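Local structure of binding component of ABC transporter (Wolinella succinogenes, 3K4U) at residues 203-206 with 207-211; 210-213 with 214-218; 221-224 with 225-229. The protein probably serves as the extracellular solute-binding component of an ABC transporter and holds a lysine in this structure. All blocks are in the same frame, centred on the assembly; numbering follows the deposited sequence.

Interaction 1 (203-206 with 207-211)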
loop_
_atom_site.group_PDB
_atom_site.type_symbol
_atom_site.label_atom_id
_atom_site.label_comp_id
_atom_site.label_asym_id
_atom_site.label_seq_id
_atom_site.Cartn_x
_atom_site.Cartn_y
_atom_site.Cartn_z
ATOM N N LEU E 203 7.586 -17.181 24.777
ATOM C CA LEU E 203 6.883 -16.129 23.993
ATOM C C LEU E 203 7.436 -15.923 22.598
ATOM O O LEU E 203 6.683 -15.968 21.620
ATOM C CB LEU E 203 7.006 -14.794 24.684
ATOM C CG LEU E 203 5.874 -14.376 25.577
ATOM C CD1 LEU E 203 6.248 -13.059 26.200
ATOM C CD2 LEU E 203 4.733 -14.263 24.642
ATOM N N ASN E 204 8.744 -15.703 22.477
ATOM C CA ASN E 204 9.318 -15.609 21.146
ATOM C C ASN E 204 8.870 -16.793 20.351
ATOM O O ASN E 204 8.348 -16.623 19.264
ATOM C CB ASN E 204 10.841 -15.581 21.171
ATOM C CG ASN E 204 11.417 -15.120 19.869
ATOM O OD1 ASN E 204 12.179 -15.826 19.199
ATOM N ND2 ASN E 204 11.046 -13.918 19.486
ATOM N N TRP E 205 9.031 -18.003 20.904
ATOM C CA TRP E 205 8.736 -19.243 20.160
ATOM C C TRP E 205 7.288 -19.319 19.769
ATOM O O TRP E 205 6.960 -19.610 18.617
ATOM C CB TRP E 205 9.116 -20.491 20.940
ATOM C CG TRP E 205 9.089 -21.706 20.058
ATOM C CD1 TRP E 205 10.123 -22.197 19.354
ATOM C CD2 TRP E 205 7.966 -22.546 19.779
ATOM N NE1 TRP E 205 9.708 -23.284 18.616
ATOM C CE2 TRP E 205 8.390 -23.527 18.893
ATOM C CE3 TRP E 205 6.631 -22.556 20.201
ATOM C CZ2 TRP E 205 7.538 -24.508 18.392
ATOM C CZ3 TRP E 205 5.773 -23.552 19.729
ATOM C CH2 TRP E 205 6.230 -24.505 18.816
ATOM N N LEU E 206 6.406 -19.050 20.713
ATOM C CA LEU E 206 4.991 -19.128 20.412
ATOM C C LEU E 206 4.547 -18.147 19.338
ATOM O O LEU E 206 3.849 -18.531 18.401
ATOM C CB LEU E 206 4.167 -18.892 21.657
ATOM C CG LEU E 206 3.995 -19.986 22.694
ATOM C CD1 LEU E 206 4.487 -21.247 22.096
ATOM C CD2 LEU E 206 4.785 -19.598 23.863
ATOM N N ASN E 207 4.955 -16.879 19.478
ATOM C CA ASN E 207 4.590 -15.820 18.526
ATOM C C ASN E 207 5.009 -16.208 17.113
ATOM O O ASN E 207 4.245 -16.041 16.158
ATOM C CB ASN E 207 5.252 -14.524 18.938
ATOM C CG ASN E 207 4.499 -13.801 20.054
ATOM O OD1 ASN E 207 3.308 -14.012 20.262
ATOM N ND2 ASN E 207 5.197 -12.940 20.771
ATOM N N HIS E 208 6.194 -16.792 16.976
ATOM C CA HIS E 208 6.608 -17.210 15.651
ATOM C C HIS E 208 5.892 -18.483 15.152
ATOM O O HIS E 208 5.712 -18.649 13.944
ATOM C CB HIS E 208 8.114 -17.390 15.583
ATOM C CG HIS E 208 8.861 -16.110 15.490
ATOM N ND1 HIS E 208 9.729 -15.690 16.470
ATOM C CD2 HIS E 208 8.863 -15.144 14.534
ATOM C CE1 HIS E 208 10.245 -14.522 16.112
ATOM N NE2 HIS E 208 9.734 -14.169 14.944
ATOM N N PHE E 209 5.493 -19.362 16.080
ATOM C CA PHE E 209 4.702 -20.556 15.748
ATOM C C PHE E 209 3.328 -20.124 15.283
ATOM O O PHE E 209 2.798 -20.664 14.295
ATOM C CB PHE E 209 4.609 -21.543 16.945
ATOM C CG PHE E 209 3.453 -22.508 16.849
ATOM C CD1 PHE E 209 3.517 -23.615 16.015
ATOM C CD2 PHE E 209 2.305 -22.299 17.581
ATOM C CE1 PHE E 209 2.426 -24.495 15.887
ATOM C CE2 PHE E 209 1.208 -23.189 17.455
ATOM C CZ PHE E 209 1.275 -24.276 16.596
ATOM N N LEU E 210 2.767 -19.125 15.965
ATOM C CA LEU E 210 1.474 -18.544 15.539
ATOM C C LEU E 210 1.549 -17.931 14.154
ATOM O O LEU E 210 0.675 -18.173 13.331
ATOM C CB LEU E 210 0.951 -17.526 16.531
ATOM C CG LEU E 210 -0.465 -17.004 16.310
ATOM C CD1 LEU E 210 -1.488 -18.129 16.200
ATOM C CD2 LEU E 210 -0.873 -16.065 17.440
ATOM N N ALA E 211 2.605 -17.162 13.881
ATOM C CA ALA E 211 2.779 -16.572 12.545
ATOM C C ALA E 211 2.890 -17.672 11.480
ATOM O O ALA E 211 2.308 -17.539 10.408
ATOM C CB ALA E 211 3.982 -15.714 12.522
#

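Interaction 2 (210-213 with 214-218)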
loop_
_atom_site.group_PDB
_atom_site.type_symbol
_atom_site.label_atom_id
_atom_site.label_comp_id
_atom_site.label_asym_id
_atom_site.label_seq_id
_atom_site.Cartn_x
_atom_site.Cartn_y
_atom_site.Cartn_z
ATOM N N LEU E 210 2.767 -19.125 15.965
ATOM C CA LEU E 210 1.474 -18.544 15.539
ATOM C C LEU E 210 1.549 -17.931 14.154
ATOM O O LEU E 210 0.675 -18.173 13.331
ATOM C CB LEU E 210 0.951 -17.526 16.531
ATOM C CG LEU E 210 -0.465 -17.004 16.310
ATOM C CD1 LEU E 210 -1.488 -18.129 16.200
ATOM C CD2 LEU E 210 -0.873 -16.065 17.440
ATOM N N ALA E 211 2.605 -17.162 13.881
ATOM C CA ALA E 211 2.779 -16.572 12.545
ATOM C C ALA E 211 2.890 -17.672 11.480
ATOM O O ALA E 211 2.308 -17.539 10.408
ATOM C CB ALA E 211 3.982 -15.714 12.522
ATOM N N GLN E 212 3.613 -18.759 11.793
ATOM C CA GLN E 212 3.761 -19.911 10.878
ATOM C C GLN E 212 2.462 -20.595 10.472
ATOM O O GLN E 212 2.284 -20.975 9.315
ATOM C CB GLN E 212 4.702 -20.973 11.448
ATOM C CG GLN E 212 6.048 -21.053 10.739
ATOM C CD GLN E 212 5.985 -21.766 9.382
ATOM O OE1 GLN E 212 6.907 -21.654 8.585
ATOM N NE2 GLN E 212 4.924 -22.518 9.142
ATOM N N ILE E 213 1.547 -20.759 11.418
ATOM C CA ILE E 213 0.328 -21.493 11.085
ATOM C C ILE E 213 -0.735 -20.641 10.426
ATOM O O ILE E 213 -1.560 -21.158 9.650
ATOM C CB ILE E 213 -0.176 -22.377 12.227
ATOM C CG1 ILE E 213 -0.446 -21.576 13.484
ATOM C CG2 ILE E 213 0.923 -23.356 12.557
ATOM C CD1 ILE E 213 -1.602 -22.064 14.265
ATOM N N LYS E 214 -0.686 -19.339 10.678
ATOM C CA LYS E 214 -1.478 -18.374 9.887
ATOM C C LYS E 214 -1.080 -18.351 8.395
ATOM O O LYS E 214 -1.948 -18.225 7.535
ATOM C CB LYS E 214 -1.347 -16.964 10.453
ATOM C CG LYS E 214 -1.747 -16.791 11.905
ATOM C CD LYS E 214 -3.264 -16.549 12.027
ATOM C CE LYS E 214 -3.577 -15.875 13.359
ATOM N NZ LYS E 214 -5.049 -15.895 13.635
ATOM N N HIS E 215 0.211 -18.501 8.093
ATOM C CA HIS E 215 0.702 -18.418 6.712
ATOM C C HIS E 215 0.818 -19.780 5.991
ATOM O O HIS E 215 0.746 -19.859 4.800
ATOM C CB HIS E 215 2.002 -17.573 6.667
ATOM C CG HIS E 215 1.834 -16.176 7.211
ATOM N ND1 HIS E 215 2.565 -15.687 8.276
ATOM C CD2 HIS E 215 0.987 -15.174 6.859
ATOM C CE1 HIS E 215 2.188 -14.449 8.554
ATOM N NE2 HIS E 215 1.235 -14.110 7.703
ATOM N N ASP E 216 0.974 -20.850 6.747
ATOM C CA ASP E 216 0.879 -22.256 6.287
ATOM C C ASP E 216 -0.392 -22.691 5.585
ATOM O O ASP E 216 -0.337 -23.524 4.714
ATOM C CB ASP E 216 0.890 -23.175 7.518
ATOM C CG ASP E 216 2.247 -23.583 7.907
ATOM O OD1 ASP E 216 3.177 -23.119 7.215
ATOM O OD2 ASP E 216 2.382 -24.365 8.880
ATOM N N GLY E 217 -1.547 -22.224 6.042
ATOM C CA GLY E 217 -2.791 -22.882 5.687
ATOM C C GLY E 217 -3.309 -23.768 6.824
ATOM O O GLY E 217 -4.508 -24.009 6.909
ATOM N N SER E 218 -2.411 -24.234 7.701
ATOM C CA SER E 218 -2.776 -24.959 8.921
ATOM C C SER E 218 -3.893 -24.258 9.660
ATOM O O SER E 218 -5.006 -24.790 9.803
ATOM C CB SER E 218 -1.578 -25.067 9.866
ATOM O OG SER E 218 -0.588 -25.929 9.344
#

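Interaction 3 (221-224 with 225-229)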
loop_
_atom_site.group_PDB
_atom_site.type_symbol
_atom_site.label_atom_id
_atom_site.label_comp_id
_atom_site.label_asym_id
_atom_site.label_seq_id
_atom_site.Cartn_x
_atom_site.Cartn_y
_atom_site.Cartn_z
ATOM N N GLU E 221 -7.267 -24.239 7.916
ATOM C CA GLU E 221 -7.766 -25.601 7.967
ATOM C C GLU E 221 -8.428 -25.873 9.334
ATOM O O GLU E 221 -9.633 -26.067 9.420
ATOM C CB GLU E 221 -6.585 -26.528 7.744
ATOM C CG GLU E 221 -6.937 -27.923 7.321
ATOM C CD GLU E 221 -5.712 -28.657 6.800
ATOM O OE1 GLU E 221 -5.606 -29.893 7.039
ATOM O OE2 GLU E 221 -4.857 -27.981 6.167
ATOM N N LEU E 222 -7.664 -25.848 10.418
ATOM C CA LEU E 222 -8.284 -26.105 11.688
ATOM C C LEU E 222 -9.515 -25.219 11.828
ATOM O O LEU E 222 -10.559 -25.693 12.319
ATOM C CB LEU E 222 -7.304 -25.915 12.855
ATOM C CG LEU E 222 -6.059 -26.794 12.707
ATOM C CD1 LEU E 222 -5.167 -26.654 13.897
ATOM C CD2 LEU E 222 -6.399 -28.246 12.480
ATOM N N TYR E 223 -9.406 -23.961 11.371
ATOM C CA TYR E 223 -10.523 -23.008 11.462
ATOM C C TYR E 223 -11.796 -23.499 10.759
ATOM O O TYR E 223 -12.862 -23.565 11.354
ATOM C CB TYR E 223 -10.153 -21.601 10.962
ATOM C CG TYR E 223 -11.289 -20.653 11.194
ATOM C CD1 TYR E 223 -11.462 -20.055 12.449
ATOM C CD2 TYR E 223 -12.250 -20.408 10.192
ATOM C CE1 TYR E 223 -12.564 -19.200 12.704
ATOM C CE2 TYR E 223 -13.365 -19.574 10.440
ATOM C CZ TYR E 223 -13.510 -18.968 11.693
ATOM O OH TYR E 223 -14.579 -18.125 11.972
ATOM N N GLU E 224 -11.671 -23.845 9.496
ATOM C CA GLU E 224 -12.785 -24.392 8.734
ATOM C C GLU E 224 -13.358 -25.558 9.512
ATOM O O GLU E 224 -14.543 -25.578 9.865
ATOM C CB GLU E 224 -12.326 -24.839 7.324
ATOM C CG GLU E 224 -12.323 -23.747 6.271
ATOM C CD GLU E 224 -13.346 -23.990 5.141
ATOM O OE1 GLU E 224 -12.952 -23.951 3.943
ATOM O OE2 GLU E 224 -14.550 -24.215 5.446
ATOM N N ARG E 225 -12.484 -26.504 9.822
ATOM C CA ARG E 225 -12.890 -27.724 10.490
ATOM C C ARG E 225 -13.772 -27.520 11.694
ATOM O O ARG E 225 -14.695 -28.291 11.844
ATOM C CB ARG E 225 -11.689 -28.573 10.879
ATOM C CG ARG E 225 -12.026 -29.587 11.967
ATOM C CD ARG E 225 -11.334 -30.863 11.661
ATOM N NE ARG E 225 -9.943 -30.885 12.068
ATOM C CZ ARG E 225 -8.905 -31.001 11.233
ATOM N NH1 ARG E 225 -7.658 -31.064 11.707
ATOM N NH2 ARG E 225 -9.095 -31.060 9.915
ATOM N N TRP E 226 -13.501 -26.515 12.539
ATOM C CA TRP E 226 -14.222 -26.356 13.813
ATOM C C TRP E 226 -15.263 -25.275 13.834
ATOM O O TRP E 226 -16.283 -25.387 14.539
ATOM C CB TRP E 226 -13.252 -26.135 14.973
ATOM C CG TRP E 226 -12.379 -27.311 15.153
ATOM C CD1 TRP E 226 -11.115 -27.451 14.709
ATOM C CD2 TRP E 226 -12.736 -28.555 15.765
ATOM N NE1 TRP E 226 -10.641 -28.702 15.018
ATOM C CE2 TRP E 226 -11.619 -29.404 15.661
ATOM C CE3 TRP E 226 -13.896 -29.034 16.392
ATOM C CZ2 TRP E 226 -11.609 -30.713 16.174
ATOM C CZ3 TRP E 226 -13.897 -30.362 16.899
ATOM C CH2 TRP E 226 -12.757 -31.176 16.786
ATOM N N PHE E 227 -15.030 -24.223 13.055
ATOM C CA PHE E 227 -15.866 -23.049 13.155
ATOM C C PHE E 227 -16.857 -22.885 12.026
ATOM O O PHE E 227 -17.740 -22.033 12.093
ATOM C CB PHE E 227 -14.974 -21.852 13.157
ATOM C CG PHE E 227 -14.270 -21.650 14.414
ATOM C CD1 PHE E 227 -14.879 -20.963 15.446
ATOM C CD2 PHE E 227 -12.977 -22.113 14.575
ATOM C CE1 PHE E 227 -14.216 -20.746 16.606
ATOM C CE2 PHE E 227 -12.292 -21.895 15.769
ATOM C CZ PHE E 227 -12.908 -21.220 16.778
ATOM N N VAL E 228 -16.686 -23.667 10.968
ATOM C CA VAL E 228 -17.499 -23.510 9.788
ATOM C C VAL E 228 -18.251 -24.796 9.472
ATOM O O VAL E 228 -19.499 -24.808 9.453
ATOM C CB VAL E 228 -16.629 -23.068 8.597
ATOM C CG1 VAL E 228 -17.335 -23.329 7.266
ATOM C CG2 VAL E 228 -16.233 -21.592 8.773
ATOM N N ASP E 229 -17.509 -25.880 9.238
ATOM C CA ASP E 229 -18.183 -27.090 8.823
ATOM C C ASP E 229 -18.704 -27.920 9.993
ATOM O O ASP E 229 -18.181 -27.850 11.094
ATOM C CB ASP E 229 -17.391 -27.883 7.774
ATOM C CG ASP E 229 -16.214 -28.643 8.348
ATOM O OD1 ASP E 229 -16.383 -29.284 9.426
ATOM O OD2 ASP E 229 -15.135 -28.621 7.677
#

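Interaction 1 (203-206 with 207-211)
L203 and N207 lie one turn apart on helix 200-216, and N207 N donates to L203 O at 2.9 Å, the first of four successive i to i+4 bonds, of which the closing one runs from L210 N to L206 O at 2.7 Å. This regular alpha-helix belongs to a family 3 solute-binding protein, and its side chains illustrate how a single helix can serve both its own fold and a subunit interface. On the face turned to helix 30-41, W205 and F209 form the aromatic pair. F209 CB sits over one face of the indole, displaced toward the rim, in a CH-pi contact 4.0 Å from the centroid of the W205 six-membered ring. The two ring planes stay near parallel, 7° apart, while the rings themselves are displaced laterally and share little area. CG of W205 is anti to its backbone N (chi1 -168°), which carries the indole along the helix toward F209. M38 touches the side chains of both W205 and F209, while W205 NE1 donates to Q76 O of the second subunit.

N204 and H208 make the second pair. Their amide and imidazole planes stand 80° apart, with N204 CG at the edge of the imidazole, in its plane. H208 ND1 also gives a weak bond to N204 O at 3.3 Å, so this carbonyl receives both the backbone and the ring N-H of one residue. The amide itself is spoken for elsewhere: N204 OD1 accepts from F84 N and N79 ND2 of the second subunit. L203 and N207 run side by side in the same direction. N207 OD1 is held by E86 N, and its other amide branch, ND2, lies 4.1 Å from L203 CD2.

Interaction 2 (210-213 with 214-218)
Q212 and D216 meet at the last turn of helix 200-216, where the chain runs through G217 into helix 218-228, a helix-to-helix junction within the solute-binding fold. Backbone bonds hold the turn: K214 N donates to L210 O and H215 N to A211 O, and D216 N follows with 2.9 Å to Q212 O. G217 breaks the run with a positive phi of 101° and is also the N-cap residue of the next helix; at these angles a side chain would press on the carbonyl of D216. A backbone hydrogen bond between I213 and Y219 spans the break.

Among the polar side chains, Q212 bends at chi2 and sends its amide forward along the helix toward the D216 carboxylate. Q212 NE2 then gives a weak bond to D216 OD1 at 2.7 Å, bent to 123° at the hydrogen, with amide and carboxylate planes crossing 70° apart. From beyond the glycine, S218 OG adds a weak bond back to D216 OD2 at 3.4 Å. K214 NZ is hydrogen-bonded to Y88 O, and the same lysine makes a cation-pi contact with Y219. The H215 ring meets Y188 of the second subunit, and Q212 packs on Q76 of that chain, so this turn also meets the second subunit.

In the apolar packing, L210 and the K214 chain extend side by side, L210 CD1 lying 4.2 Å from K214 CE, so the lysine's methylenes follow the leucine while its ammonium leads on to Y88. Across the break, I213 CB rests against S218 CB at 3.8 Å.

Interaction 3 (221-224 with 225-229)
Y223 and F227, one turn apart on helix 218-228, set their side chains against each other in the C-terminal helix of this solute-binding fold. F227 CB lies above the tyrosine ring, nearer its border than its middle, making a CH-pi contact 3.7 Å from the centroid of the Y223 ring. The two rings are tilted by just 11° and have the centroids of Y223 and F227 4.6 Å apart, but the offset between them leaves scant overlap. CG of Y223 stands opposite its backbone N about the first torsion (chi1 -175°), and the ring therefore reaches forward along the helix. V228 adds a methyl obliquely to the same ring, with V228 CG2 3.9 Å from Y223 CE2. Replacing Y223 with an alanine is likely to leave F227 CB and V228 CG2 without the ring they rest on and to open a gap beside them.

Around the phenylalanine, F18 and F30 meet F227 edge-to-face, and I89 of strand 89-98 touches both Y223 and F227. The neighbouring tryptophan is anchored by the hydrogen bond from W226 NE1 to D33 OD2 on helix 30-41, with R225 CG over one indole face; L222 packs on that same helix.

The backbone carrying these rings ends in a wider, pi-type turn. F227 N still donates to Y223 O at 2.8 Å, an ordinary alpha-helical bond. In the wider turn E224 O takes two donors from opposite faces of its carbonyl plane, V228 N at 3.1 Å and D229 N at 3.0 Å.

Interactions 1 and 2 are consecutive lengths of helix 200-216, sharing L210 and A211, with centres 10 Å apart. Interaction 3 follows on helix 218-228, its centre 14 Å from that of interaction 2 and 22 Å from that of interaction 1, and the nearest atoms of interactions 1 and 3 remain about 7 Å apart. The contacts differ in their surroundings: interactions 1 and 2 both reach the second subunit, and interaction 1 also the third, whereas no other chain of the assembly touches 221-229. Helix 30-41 receives side chains from interactions 1 and 3. None of the three lines the lysine pocket; F227 of interaction 3 has its side chain about 11 Å from the bound lysine.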